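Local coordinates for cystalysin (PDB 1C7N), which binds pyridoxal-5'-phosphate and belongs to the class I and II aminotransferase family, with two copies of the chain in its assembly, at residues A[1-5]-A[47-51]; A[70-75]-A[281-286]; A[82-86]-A[216-221]; A[156-161]-A[192-196]; A[303-307]-A[319-323]. All coordinates share one frame; numbering follows the deposited sequence.

Overall arrangement
Contacts 1 and 2 lie on the same side of the chain's centre, about 18 Å between their own centres, and they touch where Leu49 packs on Ile283 and Cys284. Helix 69-83 then leads from contact 2 to contact 3, about 17 Å away centre to centre, and contact 3 is nested in the loop that contact 2 closes. Contact 4 is nested in turn inside contact 3; it lies across the chain from contact 1, about 46 Å between centres. Contact 5 follows contact 2 in series along the chain. A bound pyridoxal-5'-phosphate lies about 11 Å from the side chain of Tyr285, about 11 Å from that of His216 and about 12 Å from that of Ile322; none of the three is among the pocket residues.

Contact 1 (A[1-5]-A[47-51]); sequences MIYDF and PELIE
Met1 and Tyr3, at the start of the chain, meet Pro47 and Glu48 in a surface contact that lays the N-terminal arm over the first turn of helix 47-59. Its one direct hydrogen bond runs from Tyr3 OH to Glu48 OE1 (2.6 Å), met on the syn side of the carboxylate and 16° out of its plane. The glutamate arrives at the edge of the phenol ring rather than over a face, with ring and carboxylate planes 41° apart. A bend at its second torsion (chi2 88°) turns the acid back along the helix flank toward the arm. Met1 CB crowds the same oxygen, 3.2 Å from Glu48 OE1, while Glu48 OE2 is buried here with no partner in the model. The helix starts at Pro47; proline suits a first turn, where a backbone N-H would have no acceptor within the helix, and its pyrrolidine ring forms the apolar half of the contact. Pro47 CD sits 3.6 Å from Tyr3 CD2 at the ring edge; Pro47 CB packs 3.7 Å from Met1 CG as the two side chains slide past each other in opposite directions. Bent at both chi2 and chi3, Met1 carries its CE to Glu51 OE2 (3.6 Å). Trp291 of helix 289-313 meets the Tyr3 ring edge-to-face and also touches Pro47. Further along, Leu49 and Ile50 pack on Leu62 and Leu57 of the second subunit.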
# COMPACT_ATOMS: atom_id res chain seq x y z
N MET A 1 -17.64 21.45 16.08
CA MET A 1 -18.19 20.24 15.41
C MET A 1 -18.95 19.37 16.41
O MET A 1 -18.56 19.28 17.57
CB MET A 1 -17.05 19.42 14.79
CG MET A 1 -17.51 18.35 13.82
SD MET A 1 -18.24 19.05 12.34
CE MET A 1 -16.78 19.38 11.36
N ILE A 2 -20.03 18.74 15.96
CA ILE A 2 -20.79 17.86 16.84
C ILE A 2 -20.40 16.45 16.44
O ILE A 2 -20.37 16.13 15.26
CB ILE A 2 -22.31 18.07 16.67
CG1 ILE A 2 -22.67 19.53 17.01
CG2 ILE A 2 -23.07 17.13 17.59
CD1 ILE A 2 -24.14 19.83 16.92
N TYR A 3 -20.10 15.61 17.42
CA TYR A 3 -19.67 14.24 17.14
C TYR A 3 -20.73 13.19 17.45
O TYR A 3 -21.58 13.38 18.32
CB TYR A 3 -18.38 13.95 17.91
CG TYR A 3 -17.29 14.97 17.61
CD1 TYR A 3 -16.73 15.73 18.63
CD2 TYR A 3 -16.86 15.19 16.30
CE1 TYR A 3 -15.77 16.71 18.35
CE2 TYR A 3 -15.91 16.16 16.01
CZ TYR A 3 -15.36 16.92 17.04
OH TYR A 3 -14.44 17.90 16.74
N ASP A 4 -20.66 12.07 16.73
CA ASP A 4 -21.62 10.99 16.91
C ASP A 4 -20.99 9.65 17.30
O ASP A 4 -20.29 9.03 16.50
CB ASP A 4 -22.42 10.81 15.61
CG ASP A 4 -23.47 9.71 15.70
OD1 ASP A 4 -23.46 8.93 16.67
OD2 ASP A 4 -24.30 9.63 14.77
N PHE A 5 -21.24 9.22 18.53
CA PHE A 5 -20.72 7.93 19.01
C PHE A 5 -21.91 7.11 19.49
O PHE A 5 -21.76 6.14 20.24
CB PHE A 5 -19.75 8.13 20.18
CG PHE A 5 -18.52 8.94 19.83
CD1 PHE A 5 -18.46 10.30 20.12
CD2 PHE A 5 -17.43 8.33 19.22
CE1 PHE A 5 -17.33 11.04 19.82
CE2 PHE A 5 -16.29 9.07 18.91
CZ PHE A 5 -16.24 10.43 19.21
N PRO A 47 -15.81 13.82 11.63
CA PRO A 47 -16.42 14.68 10.61
C PRO A 47 -15.38 15.53 9.87
O PRO A 47 -15.45 15.70 8.65
CB PRO A 47 -17.41 15.52 11.41
CG PRO A 47 -17.78 14.61 12.55
CD PRO A 47 -16.44 14.02 12.94
N GLU A 48 -14.42 16.08 10.61
CA GLU A 48 -13.38 16.91 10.01
C GLU A 48 -12.60 16.13 8.95
O GLU A 48 -12.27 16.68 7.90
CB GLU A 48 -12.41 17.42 11.08
CG GLU A 48 -13.01 18.39 12.09
CD GLU A 48 -13.63 17.70 13.30
OE1 GLU A 48 -14.02 18.40 14.25
OE2 GLU A 48 -13.72 16.45 13.30
N LEU A 49 -12.31 14.87 9.23
CA LEU A 49 -11.58 14.04 8.28
C LEU A 49 -12.40 13.85 7.01
O LEU A 49 -11.90 14.09 5.90
CB LEU A 49 -11.25 12.66 8.88
CG LEU A 49 -10.57 11.69 7.91
CD1 LEU A 49 -9.28 12.30 7.40
CD2 LEU A 49 -10.27 10.36 8.60
N ILE A 50 -13.65 13.44 7.16
CA ILE A 50 -14.52 13.22 6.01
C ILE A 50 -14.67 14.51 5.20
O ILE A 50 -14.48 14.50 3.99
CB ILE A 50 -15.91 12.72 6.46
CG1 ILE A 50 -15.77 11.38 7.19
CG2 ILE A 50 -16.80 12.52 5.25
CD1 ILE A 50 -15.25 10.25 6.32
N GLU A 51 -15.00 15.61 5.86
CA GLU A 51 -15.15 16.89 5.17
C GLU A 51 -13.80 17.30 4.58
O GLU A 51 -13.74 17.86 3.48
CB GLU A 51 -15.67 17.96 6.14
CG GLU A 51 -17.04 17.62 6.72
CD GLU A 51 -17.63 18.71 7.59
OE1 GLU A 51 -18.74 18.49 8.12
OE2 GLU A 51 -16.99 19.77 7.76

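Contact 2 (A[70-75]-A[281-286]); sequences EYKKTV and CEICYK
Helices 70-75 and 281-286 run in broadly the same direction, their axes 9.6 Å apart at closest and 40° from parallel, with the nearest CA atoms those of Tyr71 and Glu282. On one flank Glu70, Glu282 and Lys286 form a salt-bridge network. The lysine stretches out fully beyond CG, and its NZ donates to Glu70 OE1 across the interface (2.7 Å), using the anti lone pair of that oxygen. One turn back on its own helix the same NZ reaches Glu282 OE1 (3.1 Å), this time from above the carboxylate plane. The ammonium group thus stands between two acids whose OE1 atoms are 4.7 Å apart, which probably eases their like charges. Thr74 lies at the middle of the interface. Its OG1 donates to Glu70 O (2.8 Å), which the Thr74 N-H reaches from the other face of the carbonyl. That bond leaves Thr74 CG2 directed at the partner helix, 3.8 Å from Tyr285 CB. On the buried flank, away from the salt bridges, Cys281 CB meets the Tyr71 ring edge at CE1 (3.8 Å), and Cys281 SG stands obliquely to the ring, 5.1 Å from its centroid. Tyr71 OH bonds to Asn249 of strand 248-251, so helix 69-83 is tied to the central sheet here. Trp78 stacks on Tyr285, and on the other side of helix 275-287 Ile283 and Cys284 pack against helix 47-59.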
# COMPACT_ATOMS: atom_id res chain seq x y z
N GLU A 70 5.31 19.76 4.88
CA GLU A 70 4.28 20.12 5.84
C GLU A 70 3.75 18.86 6.52
O GLU A 70 3.46 18.86 7.72
CB GLU A 70 3.14 20.86 5.14
CG GLU A 70 1.95 21.21 6.04
CD GLU A 70 2.30 22.16 7.18
OE1 GLU A 70 1.38 22.54 7.93
OE2 GLU A 70 3.49 22.52 7.34
N TYR A 71 3.63 17.78 5.75
CA TYR A 71 3.15 16.51 6.29
C TYR A 71 4.11 16.03 7.37
O TYR A 71 3.69 15.65 8.46
CB TYR A 71 3.08 15.44 5.19
CG TYR A 71 2.83 14.05 5.72
CD1 TYR A 71 1.54 13.60 5.98
CD2 TYR A 71 3.90 13.19 6.00
CE1 TYR A 71 1.31 12.32 6.51
CE2 TYR A 71 3.68 11.91 6.53
CZ TYR A 71 2.39 11.49 6.77
OH TYR A 71 2.17 10.23 7.29
N LYS A 72 5.40 16.04 7.04
CA LYS A 72 6.42 15.61 7.98
C LYS A 72 6.41 16.51 9.21
O LYS A 72 6.54 16.03 10.34
CB LYS A 72 7.79 15.64 7.30
CG LYS A 72 7.85 14.76 6.06
CD LYS A 72 9.23 14.75 5.42
CE LYS A 72 9.24 13.79 4.23
NZ LYS A 72 10.62 13.45 3.80
N LYS A 73 6.26 17.82 9.00
CA LYS A 73 6.24 18.75 10.12
C LYS A 73 5.06 18.44 11.04
O LYS A 73 5.19 18.54 12.26
CB LYS A 73 6.11 20.20 9.63
CG LYS A 73 7.29 20.73 8.84
CD LYS A 73 7.20 22.25 8.71
CE LYS A 73 8.12 22.78 7.62
NZ LYS A 73 9.53 22.36 7.82
N THR A 74 3.93 18.08 10.44
CA THR A 74 2.72 17.77 11.20
C THR A 74 2.88 16.51 12.05
O THR A 74 2.38 16.44 13.17
CB THR A 74 1.50 17.61 10.25
OG1 THR A 74 1.29 18.84 9.54
CG2 THR A 74 0.25 17.28 11.04
N VAL A 75 3.59 15.52 11.52
CA VAL A 75 3.83 14.29 12.27
C VAL A 75 4.81 14.58 13.40
O VAL A 75 4.64 14.11 14.53
CB VAL A 75 4.40 13.20 11.34
CG1 VAL A 75 4.77 11.96 12.14
CG2 VAL A 75 3.38 12.87 10.26
N CYS A 281 -3.81 11.47 7.38
CA CYS A 281 -3.00 11.56 8.59
C CYS A 281 -2.82 13.02 9.01
O CYS A 281 -2.92 13.35 10.19
CB CYS A 281 -1.64 10.92 8.36
SG CYS A 281 -0.55 11.01 9.80
N GLU A 282 -2.56 13.89 8.03
CA GLU A 282 -2.38 15.30 8.32
C GLU A 282 -3.66 15.93 8.88
O GLU A 282 -3.63 16.65 9.88
CB GLU A 282 -1.95 16.05 7.05
CG GLU A 282 -1.84 17.56 7.26
CD GLU A 282 -1.27 18.28 6.05
OE1 GLU A 282 -1.54 19.49 5.90
OE2 GLU A 282 -0.54 17.64 5.27
N ILE A 283 -4.79 15.65 8.23
CA ILE A 283 -6.07 16.18 8.69
C ILE A 283 -6.38 15.73 10.12
O ILE A 283 -6.82 16.53 10.95
CB ILE A 283 -7.24 15.72 7.80
CG1 ILE A 283 -7.07 16.27 6.39
CG2 ILE A 283 -8.56 16.19 8.40
CD1 ILE A 283 -8.07 15.69 5.40
N CYS A 284 -6.15 14.45 10.41
CA CYS A 284 -6.42 13.91 11.74
C CYS A 284 -5.62 14.59 12.84
O CYS A 284 -6.18 15.00 13.86
CB CYS A 284 -6.13 12.40 11.78
SG CYS A 284 -7.35 11.36 10.93
N TYR A 285 -4.31 14.69 12.64
CA TYR A 285 -3.43 15.31 13.63
C TYR A 285 -3.74 16.79 13.82
O TYR A 285 -3.67 17.31 14.93
CB TYR A 285 -1.97 15.13 13.21
CG TYR A 285 -1.42 13.73 13.42
CD1 TYR A 285 -0.16 13.37 12.94
CD2 TYR A 285 -2.14 12.78 14.15
CE1 TYR A 285 0.37 12.11 13.19
CE2 TYR A 285 -1.61 11.51 14.40
CZ TYR A 285 -0.36 11.19 13.92
OH TYR A 285 0.18 9.94 14.18
N LYS A 286 -4.08 17.47 12.73
CA LYS A 286 -4.38 18.89 12.80
C LYS A 286 -5.79 19.26 13.25
O LYS A 286 -5.97 20.26 13.95
CB LYS A 286 -4.15 19.56 11.44
CG LYS A 286 -2.70 19.72 11.05
CD LYS A 286 -2.60 20.49 9.74
CE LYS A 286 -1.17 20.83 9.39
NZ LYS A 286 -1.09 21.58 8.11

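Contact 3 (A[82-86]-A[216-221]); sequences RHQWD and HTVFQS
The exit from helix 69-83 packs here, through His83 and Trp85, on the loop that joins strand 199-203 to helix 224-227. Gln84 takes a positive phi (49°) as the chain leaves the helix, and the next residue, Trp85, points its indole at the 216-221 loop. Val218 CG1 sits squarely over the six-membered ring of Trp85, 3.5 Å from its centroid and 12° off the normal, a close CH-pi contact. The other methyl, Val218 CG2, turns to His83 CB at 3.7 Å, so one valine fills the angle between two aromatic side chains. At the indole edge Gln220 CD comes 3.4 Å from Trp85 CZ2, its amide plane steeply inclined to the ring, while Gln220 OE1 is taken by Thr232. Ser221 CB lies by Trp85 CD1; its OG turns back to Val218 O, in the carbonyl plane and on a lone pair, and Ser221 N donates to the same oxygen. The imidazoles of His83 and His216 approach obliquely, and their NE2 atoms hold the backbone oxygens of Phe207 and Ser172. Two waters do the polar work between the segments. One links His83 O to the Val218 N-H; the other accepts from Trp85 NE1 (3.0 Å) and from Gln220 NE2 while donating to Gln220 O. With no direct hydrogen bond across, cohesion comes from pi and apolar packing, and water satisfies the indole N-H, His83 O, Val218 N and Gln220 O.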
# COMPACT_ATOMS: atom_id res chain seq x y z
N ARG A 82 1.93 15.78 21.71
CA ARG A 82 1.25 14.64 22.32
C ARG A 82 2.11 13.69 23.13
O ARG A 82 1.61 13.04 24.05
CB ARG A 82 0.52 13.85 21.24
CG ARG A 82 -0.72 14.54 20.70
CD ARG A 82 -1.91 14.27 21.60
NE ARG A 82 -3.08 15.05 21.21
CZ ARG A 82 -4.33 14.75 21.56
NH1 ARG A 82 -4.57 13.68 22.30
NH2 ARG A 82 -5.33 15.53 21.16
N HIS A 83 3.40 13.59 22.81
CA HIS A 83 4.26 12.66 23.53
C HIS A 83 5.60 13.17 24.04
O HIS A 83 6.46 12.37 24.42
CB HIS A 83 4.48 11.41 22.67
CG HIS A 83 3.21 10.69 22.31
ND1 HIS A 83 2.52 10.94 21.15
CD2 HIS A 83 2.50 9.76 22.99
CE1 HIS A 83 1.43 10.18 21.12
NE2 HIS A 83 1.40 9.46 22.22
N GLN A 84 5.80 14.49 24.07
CA GLN A 84 7.07 15.05 24.55
C GLN A 84 8.21 14.32 23.85
O GLN A 84 9.24 14.03 24.45
CB GLN A 84 7.24 14.83 26.05
CG GLN A 84 6.07 15.21 26.91
CD GLN A 84 6.19 14.64 28.32
OE1 GLN A 84 6.31 13.42 28.50
NE2 GLN A 84 6.16 15.52 29.31
N TRP A 85 8.01 14.02 22.57
CA TRP A 85 8.99 13.28 21.80
C TRP A 85 9.57 14.15 20.69
O TRP A 85 8.85 14.59 19.79
CB TRP A 85 8.32 12.04 21.22
CG TRP A 85 9.22 11.10 20.51
CD1 TRP A 85 10.57 10.97 20.67
CD2 TRP A 85 8.83 10.10 19.57
NE1 TRP A 85 11.04 9.94 19.88
CE2 TRP A 85 9.99 9.39 19.19
CE3 TRP A 85 7.60 9.73 19.00
CZ2 TRP A 85 9.96 8.34 18.28
CZ3 TRP A 85 7.57 8.68 18.09
CH2 TRP A 85 8.74 8.00 17.74
N ASP A 86 10.88 14.38 20.76
CA ASP A 86 11.58 15.21 19.78
C ASP A 86 12.19 14.39 18.64
O ASP A 86 13.22 13.73 18.82
CB ASP A 86 12.68 16.00 20.49
CG ASP A 86 13.30 17.07 19.60
OD1 ASP A 86 14.34 17.64 20.01
OD2 ASP A 86 12.76 17.34 18.51
N HIS A 216 1.48 7.44 28.53
CA HIS A 216 2.34 6.67 27.64
C HIS A 216 3.70 7.34 27.50
O HIS A 216 3.80 8.57 27.43
CB HIS A 216 1.70 6.54 26.25
CG HIS A 216 2.54 5.78 25.27
ND1 HIS A 216 3.55 6.37 24.53
CD2 HIS A 216 2.56 4.46 24.94
CE1 HIS A 216 4.15 5.45 23.79
NE2 HIS A 216 3.57 4.29 24.02
N THR A 217 4.74 6.52 27.47
CA THR A 217 6.10 7.01 27.31
C THR A 217 6.68 6.38 26.05
O THR A 217 6.81 5.16 25.97
CB THR A 217 6.99 6.59 28.51
OG1 THR A 217 6.48 7.18 29.71
CG2 THR A 217 8.43 7.06 28.28
N VAL A 218 7.01 7.20 25.06
CA VAL A 218 7.60 6.68 23.84
C VAL A 218 8.93 6.08 24.27
O VAL A 218 9.81 6.78 24.79
CB VAL A 218 7.84 7.81 22.80
CG1 VAL A 218 8.64 7.27 21.63
CG2 VAL A 218 6.50 8.35 22.32
N PHE A 219 9.07 4.78 24.07
CA PHE A 219 10.27 4.06 24.48
C PHE A 219 11.60 4.70 24.11
O PHE A 219 12.44 4.92 24.99
CB PHE A 219 10.21 2.63 23.95
CG PHE A 219 10.87 1.61 24.84
CD1 PHE A 219 10.61 0.26 24.67
CD2 PHE A 219 11.74 2.01 25.86
CE1 PHE A 219 11.21 -0.70 25.50
CE2 PHE A 219 12.34 1.06 26.69
CZ PHE A 219 12.08 -0.29 26.51
N GLN A 220 11.80 5.02 22.84
CA GLN A 220 13.07 5.60 22.41
C GLN A 220 13.29 7.05 22.84
O GLN A 220 14.33 7.64 22.55
CB GLN A 220 13.23 5.50 20.89
CG GLN A 220 12.30 6.39 20.09
CD GLN A 220 12.67 6.40 18.62
OE1 GLN A 220 12.39 5.45 17.88
NE2 GLN A 220 13.32 7.48 18.19
N SER A 221 12.32 7.63 23.54
CA SER A 221 12.44 9.01 23.99
C SER A 221 13.14 9.13 25.34
O SER A 221 13.47 10.23 25.78
CB SER A 221 11.05 9.65 24.11
OG SER A 221 10.38 9.19 25.27
O HOH W 1 6.56 10.04 25.73
O HOH W 2 13.97 9.28 20.35

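Contact 4 (A[156-161]-A[192-196]); sequences LEKLSK and IVLKS
Ser160 OG is gripped by two groups: it donates to Glu157 O one turn back (2.6 Å) and accepts from Lys195 NZ across the contact (2.7 Å). The hydroxyl meets Glu157 O well off the C=O direction (118°) and tilted out of the carbonyl plane. To reach the hydroxyl, the lysine chain folds at its last two torsions (chi3 61°, chi4 57°), which also brings NZ to Ile192 O at 3.0 Å, in the carbonyl plane and on a lone pair. Lys195 therefore bridges a backbone oxygen of its own helix and a side chain of the other. Its aliphatic part is used as well, with Lys195 CE 3.6 Å from Glu157 CG where the two chains cross at about a right angle; the charged ends of this pair do not meet. Ile192 fills the interface beside the lysine, its CG2 3.3 Å from Ser160 OG and its CD1 4.1 Å from Leu156 CD2. Ser196 CB packs against Ser160 O at 3.4 Å. Helix 183-195 is the crossover of a beta-alpha-beta unit between parallel strands 165-171 and 199-203 of the central sheet. Helix 153-160 lies beside it, resting through Leu156 and Leu159 on Ile117 of strand 115-118, while Val193 and Leu194 touch Leu226 of helix 224-227.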
# COMPACT_ATOMS: atom_id res chain seq x y z
N LEU A 156 13.75 -12.24 30.60
CA LEU A 156 14.07 -11.35 29.49
C LEU A 156 15.56 -11.07 29.40
O LEU A 156 16.13 -11.06 28.31
CB LEU A 156 13.30 -10.03 29.61
CG LEU A 156 13.55 -8.99 28.50
CD1 LEU A 156 13.20 -9.59 27.14
CD2 LEU A 156 12.72 -7.75 28.76
N GLU A 157 16.20 -10.84 30.54
CA GLU A 157 17.64 -10.57 30.54
C GLU A 157 18.38 -11.81 30.06
O GLU A 157 19.38 -11.71 29.35
CB GLU A 157 18.14 -10.17 31.93
CG GLU A 157 19.56 -9.60 31.90
CD GLU A 157 20.09 -9.22 33.26
OE1 GLU A 157 19.40 -8.49 34.00
OE2 GLU A 157 21.22 -9.65 33.60
N LYS A 158 17.88 -12.97 30.46
CA LYS A 158 18.49 -14.23 30.06
C LYS A 158 18.45 -14.37 28.54
O LYS A 158 19.46 -14.67 27.91
CB LYS A 158 17.75 -15.41 30.70
CG LYS A 158 18.31 -16.76 30.32
CD LYS A 158 17.57 -17.87 31.02
CE LYS A 158 18.07 -19.24 30.59
NZ LYS A 158 17.31 -20.33 31.26
N LEU A 159 17.28 -14.12 27.96
CA LEU A 159 17.11 -14.23 26.51
C LEU A 159 17.96 -13.23 25.73
O LEU A 159 18.44 -13.54 24.64
CB LEU A 159 15.64 -14.05 26.13
CG LEU A 159 14.65 -15.09 26.67
CD1 LEU A 159 13.23 -14.64 26.37
CD2 LEU A 159 14.94 -16.45 26.04
N SER A 160 18.14 -12.03 26.28
CA SER A 160 18.92 -11.00 25.61
C SER A 160 20.39 -11.39 25.51
O SER A 160 21.11 -10.90 24.65
CB SER A 160 18.81 -9.67 26.36
OG SER A 160 19.48 -9.74 27.61
N LYS A 161 20.82 -12.28 26.40
CA LYS A 161 22.21 -12.72 26.40
C LYS A 161 22.47 -13.76 25.32
O LYS A 161 23.62 -14.06 25.01
CB LYS A 161 22.57 -13.28 27.78
CG LYS A 161 22.71 -12.20 28.85
CD LYS A 161 22.12 -12.64 30.19
CE LYS A 161 22.74 -13.93 30.70
NZ LYS A 161 22.05 -14.41 31.94
N ILE A 192 18.53 -3.73 29.86
CA ILE A 192 18.75 -5.06 29.30
C ILE A 192 19.10 -4.95 27.81
O ILE A 192 19.99 -5.66 27.32
CB ILE A 192 17.48 -5.94 29.44
CG1 ILE A 192 17.17 -6.17 30.92
CG2 ILE A 192 17.67 -7.26 28.71
CD1 ILE A 192 15.92 -6.99 31.17
N VAL A 193 18.42 -4.06 27.11
CA VAL A 193 18.67 -3.87 25.68
C VAL A 193 20.05 -3.29 25.38
O VAL A 193 20.78 -3.82 24.55
CB VAL A 193 17.60 -2.96 25.04
CG1 VAL A 193 17.98 -2.64 23.59
CG2 VAL A 193 16.24 -3.67 25.07
N LEU A 194 20.39 -2.19 26.05
CA LEU A 194 21.68 -1.54 25.84
C LEU A 194 22.85 -2.42 26.28
O LEU A 194 23.98 -2.26 25.81
CB LEU A 194 21.73 -0.21 26.61
CG LEU A 194 20.69 0.84 26.21
CD1 LEU A 194 20.89 2.08 27.07
CD2 LEU A 194 20.83 1.18 24.73
N LYS A 195 22.56 -3.36 27.18
CA LYS A 195 23.55 -4.30 27.71
C LYS A 195 23.87 -5.42 26.72
O LYS A 195 24.91 -6.07 26.80
CB LYS A 195 23.01 -4.91 29.01
CG LYS A 195 23.61 -6.25 29.39
CD LYS A 195 22.73 -6.98 30.41
CE LYS A 195 21.34 -7.26 29.84
NZ LYS A 195 21.37 -8.06 28.58
N SER A 196 22.96 -5.65 25.77
CA SER A 196 23.13 -6.69 24.77
C SER A 196 23.22 -6.09 23.38
O SER A 196 23.31 -4.87 23.23
CB SER A 196 21.96 -7.66 24.82
OG SER A 196 20.76 -7.00 24.46

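Contact 5 (A[303-307]-A[319-323]); sequences QRIVK and APLIE
Gln303 holds CG between its backbone N and carbonyl carbon (chi1 64°) and then extends, which delivers its amide to the backbone of Leu321 and Ile322. Gln303 OE1 accepts from Ile322 N at 2.8 Å, a nearly straight bond (164° at the hydrogen) lying in the amide's carbonyl plane. Ile322 CG1 also crowds that oxygen, 3.3 Å from Gln303 OE1. The other end of the amide is fixed too: NE2 bonds to Asp300 and to a water that donates to Ile322 O, so the rotation of the group is well defined. Leu321 spreads its two methyls over the helix. Leu321 CD1 lies over one face of the Arg304 guanidinium, toward its rim and 3.4 Å from NH1, while NE of that arginine is paired with Asp300. Leu321 CD2 nestles against Lys307 CD (3.6 Å) and the Gln303 amide; the lysine's ammonium goes on to Glu311. Deeper in, Ala319 CB meets Val306 CG1 at 3.6 Å, and Ala319 O rests 3.1 Å from Lys307 CB. The chain thus folds back along the long helix 289-313 on its way to strand 327-331, a helix-to-sheet connection in the small C-terminal domain, as in other aminotransferase-like folds.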
# COMPACT_ATOMS: atom_id res chain seq x y z
N GLN A 303 -15.66 0.29 28.96
CA GLN A 303 -14.91 -0.69 29.74
C GLN A 303 -15.54 -0.81 31.13
O GLN A 303 -15.49 -1.86 31.76
CB GLN A 303 -13.43 -0.30 29.86
CG GLN A 303 -13.20 1.00 30.62
CD GLN A 303 -11.75 1.20 31.02
OE1 GLN A 303 -10.92 0.29 30.94
NE2 GLN A 303 -11.44 2.41 31.49
N ARG A 304 -16.12 0.29 31.62
CA ARG A 304 -16.75 0.27 32.93
C ARG A 304 -18.10 -0.45 32.83
O ARG A 304 -18.51 -1.15 33.75
CB ARG A 304 -16.89 1.70 33.47
CG ARG A 304 -15.53 2.33 33.81
CD ARG A 304 -15.60 3.83 34.06
NE ARG A 304 -14.26 4.39 34.30
CZ ARG A 304 -13.54 4.19 35.40
NH1 ARG A 304 -14.02 3.43 36.39
NH2 ARG A 304 -12.34 4.74 35.52
N ILE A 305 -18.77 -0.32 31.69
CA ILE A 305 -20.04 -1.01 31.49
C ILE A 305 -19.80 -2.52 31.53
O ILE A 305 -20.56 -3.27 32.15
CB ILE A 305 -20.68 -0.63 30.12
CG1 ILE A 305 -21.14 0.83 30.15
CG2 ILE A 305 -21.87 -1.55 29.81
CD1 ILE A 305 -21.76 1.31 28.85
N VAL A 306 -18.73 -2.96 30.87
CA VAL A 306 -18.38 -4.37 30.81
C VAL A 306 -18.01 -4.88 32.21
O VAL A 306 -18.54 -5.88 32.68
CB VAL A 306 -17.18 -4.61 29.85
CG1 VAL A 306 -16.79 -6.08 29.83
CG2 VAL A 306 -17.55 -4.16 28.43
N LYS A 307 -17.10 -4.17 32.87
CA LYS A 307 -16.67 -4.54 34.21
C LYS A 307 -17.88 -4.68 35.13
O LYS A 307 -18.03 -5.68 35.84
CB LYS A 307 -15.71 -3.48 34.76
CG LYS A 307 -15.27 -3.67 36.20
CD LYS A 307 -14.24 -2.62 36.58
CE LYS A 307 -14.07 -2.48 38.09
NZ LYS A 307 -13.69 -3.76 38.74
N ALA A 319 -13.59 -8.61 34.21
CA ALA A 319 -13.31 -7.67 33.13
C ALA A 319 -12.69 -6.42 33.76
O ALA A 319 -13.37 -5.42 33.98
CB ALA A 319 -14.59 -7.31 32.38
N PRO A 320 -11.39 -6.48 34.08
CA PRO A 320 -10.67 -5.35 34.69
C PRO A 320 -10.53 -4.17 33.72
O PRO A 320 -10.50 -4.36 32.50
CB PRO A 320 -9.30 -5.95 35.02
CG PRO A 320 -9.57 -7.43 35.11
CD PRO A 320 -10.52 -7.66 33.99
N LEU A 321 -10.45 -2.97 34.27
CA LEU A 321 -10.28 -1.79 33.42
C LEU A 321 -8.91 -1.90 32.77
O LEU A 321 -8.01 -2.53 33.31
CB LEU A 321 -10.36 -0.51 34.26
CG LEU A 321 -11.66 -0.29 35.05
CD1 LEU A 321 -11.63 1.11 35.66
CD2 LEU A 321 -12.87 -0.44 34.13
N ILE A 322 -8.75 -1.29 31.61
CA ILE A 322 -7.47 -1.31 30.91
C ILE A 322 -6.80 0.05 31.01
O ILE A 322 -7.45 1.04 31.37
CB ILE A 322 -7.67 -1.67 29.43
CG1 ILE A 322 -8.67 -0.70 28.80
CG2 ILE A 322 -8.15 -3.12 29.30
CD1 ILE A 322 -8.95 -0.97 27.34
N GLU A 323 -5.52 0.12 30.68
CA GLU A 323 -4.78 1.37 30.75
C GLU A 323 -4.71 2.06 29.39
O GLU A 323 -4.66 3.29 29.30
CB GLU A 323 -3.36 1.10 31.28
CG GLU A 323 -3.32 0.15 32.48
CD GLU A 323 -1.93 -0.02 33.05
OE1 GLU A 323 -0.95 -0.02 32.28
OE2 GLU A 323 -1.81 -0.19 34.29
O HOH W 3 -8.93 2.56 33.23
O HOH W 4 -15.92 -7.53 36.32